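Local coordinates for quinonprotein alcohol dehydrogenase-like protein (Bacteroides thetaiotaomicron VPI-5482, PDB 4R5O) that is of unknown function but binds calcium and joins an immunoglobulin-like beta-sandwich domain to a seven-bladed beta-propeller, at residues I146-N150 / G151-L155; H98-K102 / G103-V107. One frame throughout, in Å; residues are numbered along the deposited sequence. Where two conformers were deposited one is given.

Contact 1 of 2, residues I146-N150 / G151-L155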
ATOM      1  N   ILE A 146      -6.286  -0.229  -0.894  1.00 38.47           N
ATOM      2  CA  ILE A 146      -5.570  -1.229  -0.077  1.00 36.71           C
ATOM      3  C   ILE A 146      -6.057  -1.238   1.367  1.00 38.06           C
ATOM      4  O   ILE A 146      -6.198  -0.179   1.993  1.00 35.85           O
ATOM      5  CB  ILE A 146      -4.028  -0.963  -0.094  1.00 38.96           C
ATOM      6  CG1 ILE A 146      -3.490  -0.879  -1.538  1.00 39.30           C
ATOM      7  CG2 ILE A 146      -3.260  -1.976   0.770  1.00 36.96           C
ATOM      8  CD1 ILE A 146      -2.086  -0.548  -1.725  1.00 39.14           C
ATOM      9  N   ILE A 147      -6.225  -2.447   1.909  1.00 35.36           N
ATOM     10  CA  ILE A 147      -6.579  -2.674   3.307  1.00 36.18           C
ATOM     11  C   ILE A 147      -5.518  -3.586   3.908  1.00 41.87           C
ATOM     12  O   ILE A 147      -5.223  -4.659   3.382  1.00 41.95           O
ATOM     13  CB  ILE A 147      -8.011  -3.216   3.507  1.00 39.26           C
ATOM     14  CG1 ILE A 147      -9.023  -2.092   3.165  1.00 38.23           C
ATOM     15  CG2 ILE A 147      -8.206  -3.723   4.983  1.00 41.09           C
ATOM     16  CD1 ILE A 147     -10.289  -2.480   3.055  1.00 48.91           C
ATOM     17  N   HIS A 148      -4.895  -3.094   4.971  1.00 38.55           N
ATOM     18  CA  HIS A 148      -3.909  -3.802   5.731  1.00 37.98           C
ATOM     19  C   HIS A 148      -4.661  -4.587   6.819  1.00 43.13           C
ATOM     20  O   HIS A 148      -5.209  -4.001   7.765  1.00 40.11           O
ATOM     21  CB  HIS A 148      -2.853  -2.822   6.277  1.00 38.64           C
ATOM     22  CG  HIS A 148      -1.749  -3.468   7.062  1.00 42.03           C
ATOM     23  ND1 HIS A 148      -0.905  -2.712   7.851  1.00 43.91           N
ATOM     24  CD2 HIS A 148      -1.403  -4.775   7.181  1.00 42.55           C
ATOM     25  CE1 HIS A 148      -0.075  -3.576   8.415  1.00 42.72           C
ATOM     26  NE2 HIS A 148      -0.329  -4.823   8.032  1.00 42.61           N
ATOM     27  N   SER A 149      -4.751  -5.918   6.625  1.00 42.50           N
ATOM     28  CA  SER A 149      -5.441  -6.818   7.550  1.00 42.70           C
ATOM     29  C   SER A 149      -4.790  -8.206   7.513  1.00 49.56           C
ATOM     30  O   SER A 149      -4.253  -8.583   6.473  1.00 51.80           O
ATOM     31  CB  SER A 149      -6.919  -6.892   7.189  1.00 44.46           C
ATOM     32  OG  SER A 149      -7.689  -7.491   8.217  1.00 56.12           O
ATOM     33  N   ASN A 150      -4.822  -8.954   8.635  0.50 45.74           N
ATOM     34  CA  ASN A 150      -4.308 -10.333   8.770  0.50 45.52           C
ATOM     35  C   ASN A 150      -2.797 -10.428   8.360  0.50 49.68           C
ATOM     36  O   ASN A 150      -2.350 -11.473   7.859  0.50 49.87           O
ATOM     37  CB  ASN A 150      -5.162 -11.309   7.892  0.50 44.34           C
ATOM     38  CG  ASN A 150      -6.674 -11.138   7.910  0.50 51.28           C
ATOM     39  OD1 ASN A 150      -7.333 -11.223   6.859  0.50 36.92           O
ATOM     40  ND2 ASN A 150      -7.265 -10.876   9.079  0.50 37.95           N
ATOM     41  N   GLY A 151      -2.042  -9.342   8.564  1.00 45.51           N
ATOM     42  CA  GLY A 151      -0.638  -9.260   8.172  1.00 44.55           C
ATOM     43  C   GLY A 151      -0.418  -9.220   6.668  1.00 47.83           C
ATOM     44  O   GLY A 151       0.692  -9.522   6.207  1.00 50.13           O
ATOM     45  N   LYS A 152      -1.470  -8.826   5.891  1.00 38.73           N
ATOM     46  CA  LYS A 152      -1.419  -8.743   4.437  1.00 37.05           C
ATOM     47  C   LYS A 152      -1.934  -7.391   3.933  1.00 41.99           C
ATOM     48  O   LYS A 152      -2.758  -6.739   4.580  1.00 41.49           O
ATOM     49  CB  LYS A 152      -2.269  -9.881   3.791  1.00 37.83           C
ATOM     50  CG  LYS A 152      -1.979 -11.328   4.248  1.00 44.85           C
ATOM     51  CD  LYS A 152      -0.580 -11.821   3.850  1.00 59.52           C
ATOM     52  CE  LYS A 152      -0.123 -13.105   4.512  1.00 66.25           C
ATOM     53  NZ  LYS A 152       0.189 -12.923   5.955  1.00 85.81           N
ATOM     54  N   PHE A 153      -1.467  -6.994   2.755  1.00 38.70           N
ATOM     55  CA  PHE A 153      -1.974  -5.842   2.042  1.00 37.49           C
ATOM     56  C   PHE A 153      -2.900  -6.356   0.965  1.00 40.87           C
ATOM     57  O   PHE A 153      -2.450  -7.044   0.050  1.00 39.58           O
ATOM     58  CB  PHE A 153      -0.878  -4.931   1.465  1.00 39.44           C
ATOM     59  CG  PHE A 153       0.096  -4.288   2.424  1.00 41.99           C
ATOM     60  CD1 PHE A 153      -0.355  -3.685   3.598  1.00 44.61           C
ATOM     61  CD2 PHE A 153       1.443  -4.120   2.069  1.00 43.44           C
ATOM     62  CE1 PHE A 153       0.543  -3.035   4.461  1.00 45.44           C
ATOM     63  CE2 PHE A 153       2.332  -3.447   2.919  1.00 45.67           C
ATOM     64  CZ  PHE A 153       1.876  -2.915   4.113  1.00 43.57           C
ATOM     65  N   TYR A 154      -4.203  -6.124   1.129  1.00 38.36           N
ATOM     66  CA  TYR A 154      -5.186  -6.518   0.132  1.00 38.29           C
ATOM     67  C   TYR A 154      -5.409  -5.353  -0.775  1.00 39.81           C
ATOM     68  O   TYR A 154      -5.855  -4.320  -0.305  1.00 39.39           O
ATOM     69  CB  TYR A 154      -6.496  -6.997   0.770  1.00 39.66           C
ATOM     70  CG  TYR A 154      -6.313  -8.191   1.671  1.00 40.05           C
ATOM     71  CD1 TYR A 154      -6.226  -9.477   1.149  1.00 40.71           C
ATOM     72  CD2 TYR A 154      -6.271  -8.043   3.048  1.00 41.71           C
ATOM     73  CE1 TYR A 154      -6.072 -10.583   1.972  1.00 39.98           C
ATOM     74  CE2 TYR A 154      -6.128  -9.144   3.886  1.00 43.13           C
ATOM     75  CZ  TYR A 154      -6.030 -10.412   3.341  1.00 51.00           C
ATOM     76  OH  TYR A 154      -5.906 -11.495   4.169  1.00 56.69           O
ATOM     77  N   LEU A 155      -5.013  -5.480  -2.042  1.00 35.47           N
ATOM     78  CA  LEU A 155      -5.127  -4.408  -3.027  1.00 33.87           C
ATOM     79  C   LEU A 155      -6.221  -4.736  -4.044  1.00 38.58           C
ATOM     80  O   LEU A 155      -6.257  -5.834  -4.608  1.00 37.70           O
ATOM     81  CB  LEU A 155      -3.771  -4.168  -3.732  1.00 33.19           C
ATOM     82  CG  LEU A 155      -3.761  -3.452  -5.097  1.00 37.85           C
ATOM     83  CD1 LEU A 155      -4.144  -1.976  -4.977  1.00 40.88           C
ATOM     84  CD2 LEU A 155      -2.421  -3.552  -5.750  1.00 34.53           C
TER
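Ile147 and Tyr154 form a hydrogen-bonded antiparallel pair, with Ile147 N to Tyr154 O and Tyr154 N to Ile147 O both 2.9 Å. Ser149 and Lys152 form the next such pair, and a type I' turn from Ser149 to Lys152 closes the ladder. Its two corner residues, Asn150 and Gly151, both have positive phi. The two short strand axes run at 156° to each other, antiparallel, and approach to 4.6 Å. In Lys152 N to Ser149 O the donor stands above the carbonyl plane, 48° out of it.

This two-residue hairpin joins the first two strands of a four-stranded propeller blade, 143-149 and 152-158. The sheet continues from strand 152-158 to strand 167-171 and then 177-181.

On one face, Phe153 turns its ring edge to the face of His148 in a T-shaped stack. Phe153 CE1 lies 3.5 Å from His148 CG, near the rim of the imidazole. His148 CG is anti to the backbone N (chi1 -179°), which brings the imidazole beside Phe153. Ile146 CG2 rests on Phe153 CB, while Ile146 CG1 meets Leu155 CD1 at 3.7 Å. Leu424 of strand 422-424 also touches Ile146, His148 and Phe153.

On the other face, the Tyr154 ring reaches back along the hairpin, and Tyr154 CE2 comes near Ser149 O and CB. A bond from Tyr154 OH to Asn150 OD1 is doubtful, because Asn150 has two conformers. Lys152 CB lies over one face of the Tyr154 ring, toward its rim.

Contact 2 of 2, residues H98-K102 / G103-V107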
ATOM      1  N   HIS A  98      17.174  -5.253   5.044  1.00 49.07           N
ATOM      2  CA  HIS A  98      16.376  -4.063   5.328  1.00 48.65           C
ATOM      3  C   HIS A  98      15.293  -4.398   6.384  1.00 53.02           C
ATOM      4  O   HIS A  98      14.974  -5.570   6.609  1.00 50.86           O
ATOM      5  CB  HIS A  98      15.749  -3.488   4.035  1.00 48.18           C
ATOM      6  CG  HIS A  98      14.803  -4.425   3.358  1.00 50.81           C
ATOM      7  ND1 HIS A  98      15.250  -5.372   2.454  1.00 52.53           N
ATOM      8  CD2 HIS A  98      13.463  -4.546   3.495  1.00 51.32           C
ATOM      9  CE1 HIS A  98      14.170  -6.025   2.064  1.00 50.99           C
ATOM     10  NE2 HIS A  98      13.071  -5.563   2.665  1.00 50.64           N
ATOM     11  N   ASN A  99      14.758  -3.349   7.033  1.00 50.63           N
ATOM     12  CA  ASN A  99      13.735  -3.464   8.057  1.00 49.97           C
ATOM     13  C   ASN A  99      12.621  -2.471   7.729  1.00 51.72           C
ATOM     14  O   ASN A  99      12.804  -1.246   7.850  1.00 50.60           O
ATOM     15  CB  ASN A  99      14.365  -3.223   9.442  1.00 51.48           C
ATOM     16  CG  ASN A  99      13.465  -3.443  10.639  1.00 67.02           C
ATOM     17  OD1 ASN A  99      12.280  -3.759  10.551  1.00 56.31           O
ATOM     18  ND2 ASN A  99      14.037  -3.293  11.805  1.00 64.60           N
ATOM     19  N   PHE A 100      11.481  -3.004   7.273  1.00 46.98           N
ATOM     20  CA  PHE A 100      10.353  -2.170   6.851  1.00 45.87           C
ATOM     21  C   PHE A 100       9.532  -1.664   8.060  1.00 51.28           C
ATOM     22  O   PHE A 100       8.516  -0.999   7.863  1.00 51.29           O
ATOM     23  CB  PHE A 100       9.448  -2.906   5.863  1.00 46.21           C
ATOM     24  CG  PHE A 100       9.963  -2.983   4.439  1.00 46.45           C
ATOM     25  CD1 PHE A 100      10.582  -1.881   3.843  1.00 48.70           C
ATOM     26  CD2 PHE A 100       9.665  -4.080   3.636  1.00 46.46           C
ATOM     27  CE1 PHE A 100      10.955  -1.904   2.491  1.00 48.86           C
ATOM     28  CE2 PHE A 100      10.025  -4.097   2.282  1.00 48.68           C
ATOM     29  CZ  PHE A 100      10.664  -3.008   1.716  1.00 46.80           C
ATOM     30  N   SER A 101      10.033  -1.879   9.289  1.00 48.62           N
ATOM     31  CA  SER A 101       9.449  -1.352  10.519  1.00 48.53           C
ATOM     32  C   SER A 101       9.977   0.065  10.813  1.00 51.89           C
ATOM     33  O   SER A 101       9.357   0.805  11.562  1.00 51.58           O
ATOM     34  CB  SER A 101       9.763  -2.278  11.689  1.00 52.29           C
ATOM     35  OG  SER A 101       9.341  -3.601  11.409  1.00 64.34           O
ATOM     36  N   LYS A 102      11.116   0.427  10.208  1.00 49.14           N
ATOM     37  CA  LYS A 102      11.858   1.679  10.406  1.00 49.29           C
ATOM     38  C   LYS A 102      11.368   2.807   9.473  1.00 54.70           C
ATOM     39  O   LYS A 102      12.174   3.578   8.949  1.00 56.13           O
ATOM     40  CB  LYS A 102      13.366   1.418  10.171  1.00 51.12           C
ATOM     41  CG  LYS A 102      13.966   0.406  11.157  1.00 59.77           C
ATOM     42  CD  LYS A 102      13.813   0.839  12.622  1.00 70.90           C
ATOM     43  CE  LYS A 102      14.254  -0.231  13.587  1.00 89.03           C
ATOM     44  NZ  LYS A 102      14.072   0.198  14.999  1.00104.30           N
ATOM     45  N   GLY A 103      10.051   2.954   9.367  1.00 50.43           N
ATOM     46  CA  GLY A 103       9.408   3.978   8.543  1.00 48.72           C
ATOM     47  C   GLY A 103       8.025   3.574   8.071  1.00 48.66           C
ATOM     48  O   GLY A 103       7.275   2.938   8.821  1.00 47.47           O
ATOM     49  N   PHE A 104       7.665   3.946   6.825  1.00 42.89           N
ATOM     50  CA  PHE A 104       6.335   3.594   6.275  1.00 40.92           C
ATOM     51  C   PHE A 104       6.367   3.401   4.763  1.00 43.27           C
ATOM     52  O   PHE A 104       7.199   4.016   4.085  1.00 42.42           O
ATOM     53  CB  PHE A 104       5.285   4.683   6.605  1.00 41.14           C
ATOM     54  CG  PHE A 104       5.657   6.065   6.111  1.00 42.69           C
ATOM     55  CD1 PHE A 104       5.376   6.455   4.807  1.00 45.24           C
ATOM     56  CD2 PHE A 104       6.269   6.983   6.958  1.00 45.06           C
ATOM     57  CE1 PHE A 104       5.730   7.728   4.350  1.00 45.96           C
ATOM     58  CE2 PHE A 104       6.626   8.249   6.501  1.00 47.62           C
ATOM     59  CZ  PHE A 104       6.337   8.622   5.207  1.00 45.35           C
ATOM     60  N   PHE A 105       5.422   2.591   4.236  1.00 39.09           N
ATOM     61  CA  PHE A 105       5.241   2.434   2.785  1.00 38.52           C
ATOM     62  C   PHE A 105       4.356   3.557   2.299  1.00 44.23           C
ATOM     63  O   PHE A 105       3.616   4.134   3.090  1.00 47.55           O
ATOM     64  CB  PHE A 105       4.661   1.057   2.384  1.00 39.38           C
ATOM     65  CG  PHE A 105       5.399  -0.198   2.833  1.00 39.96           C
ATOM     66  CD1 PHE A 105       6.531  -0.644   2.151  1.00 43.51           C
ATOM     67  CD2 PHE A 105       4.920  -0.963   3.891  1.00 40.15           C
ATOM     68  CE1 PHE A 105       7.188  -1.808   2.549  1.00 44.40           C
ATOM     69  CE2 PHE A 105       5.567  -2.137   4.283  1.00 43.12           C
ATOM     70  CZ  PHE A 105       6.691  -2.549   3.612  1.00 42.90           C
ATOM     71  N   TYR A 106       4.473   3.941   1.055  1.00 39.49           N
ATOM     72  CA  TYR A 106       3.586   4.951   0.500  1.00 39.05           C
ATOM     73  C   TYR A 106       3.336   4.545  -0.932  1.00 43.36           C
ATOM     74  O   TYR A 106       4.265   4.162  -1.650  1.00 42.87           O
ATOM     75  CB  TYR A 106       4.099   6.412   0.652  1.00 40.90           C
ATOM     76  CG  TYR A 106       5.390   6.769  -0.063  1.00 41.42           C
ATOM     77  CD1 TYR A 106       6.623   6.588   0.554  1.00 43.74           C
ATOM     78  CD2 TYR A 106       5.371   7.389  -1.312  1.00 41.75           C
ATOM     79  CE1 TYR A 106       7.812   6.938  -0.087  1.00 46.44           C
ATOM     80  CE2 TYR A 106       6.550   7.739  -1.964  1.00 42.86           C
ATOM     81  CZ  TYR A 106       7.769   7.518  -1.343  1.00 50.53           C
ATOM     82  OH  TYR A 106       8.938   7.844  -1.969  1.00 50.27           O
ATOM     83  N   VAL A 107       2.061   4.509  -1.300  1.00 39.43           N
ATOM     84  CA  VAL A 107       1.603   4.117  -2.624  1.00 38.26           C
ATOM     85  C   VAL A 107       1.593   5.384  -3.481  1.00 43.92           C
ATOM     86  O   VAL A 107       0.830   6.303  -3.217  1.00 45.29           O
ATOM     87  CB  VAL A 107       0.223   3.399  -2.543  1.00 39.69           C
ATOM     88  CG1 VAL A 107      -0.273   2.977  -3.932  1.00 39.10           C
ATOM     89  CG2 VAL A 107       0.298   2.201  -1.607  1.00 38.38           C
TER
HETATM   90  O   HOH W   1       6.460   0.207   8.627  1.00 35.21           O
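The linker between the immunoglobulin-like domain and the beta-propeller makes a type I beta turn from Asn99 to Lys102, then enters strand 103-108 of the first propeller sheet. Two phenylalanines five residues apart join the turn to the strand. Phe105 points the edge of its ring at the face of Phe100 in a T-shaped stack. The planes are 63° apart and the centroids 4.6 Å. Phe105 CE1 sits over the centre of the Phe100 ring, and Phe105 CZ comes closest to Phe100 CD2. The opposite face of Phe100 is covered by His98, whose CD2 lies 3.5 Å above the ring plane. Phe100 is thus held between an imidazole and a phenyl edge. Its CG lies beside the backbone N (chi1 -78°), which turns the ring into this slot. Phe114 of strand 111-116 meets both phenylalanine rings. Replacing Phe100 with an alanine would probably open a gap between His98 and Phe105 and take from Phe105 the ring face that Phe100 offers it.

The turn is braced by polar groups. Asn99 OD1 accepts from Ser101 N at 3.2 Å, an Asx turn, with the donor well above the carbonyl plane. Ser101 OG is hydrogen-bonded to Asn426 OD1 near the C terminus. Lys102 is the centre of an inverse gamma turn, closed by a weak bond from Gly103 N to Ser101 O. Gly103 has a phi of 153°, where a CB would clash with Lys102 O. A water lies between the two sides of the bend: its distance to Phe100 O is doubtfully short, and it donates to Gly103 O at 2.9 Å.

From the N terminus, the chain leaves the immunoglobulin-like sandwich by strand 86-97. Contact 2 closes the short bend at the propeller entrance and leads into strand 103-108. The chain then runs through strands 111-116 and 121-123 before contact 1 closes the hairpin of the next blade. The two loops follow in series and neither nest nor cross. Their centres are about 15 Å apart, yet their side chains meet: Phe153 CZ lies 3.6 Å from Phe105 CD2, and Ile146 CD1 lies 3.6 Å from Val107 CG2. These contacts tie adjacent blades together. The C-terminal strand 422-424 pairs with strand 103-108 and touches contact 1 as well.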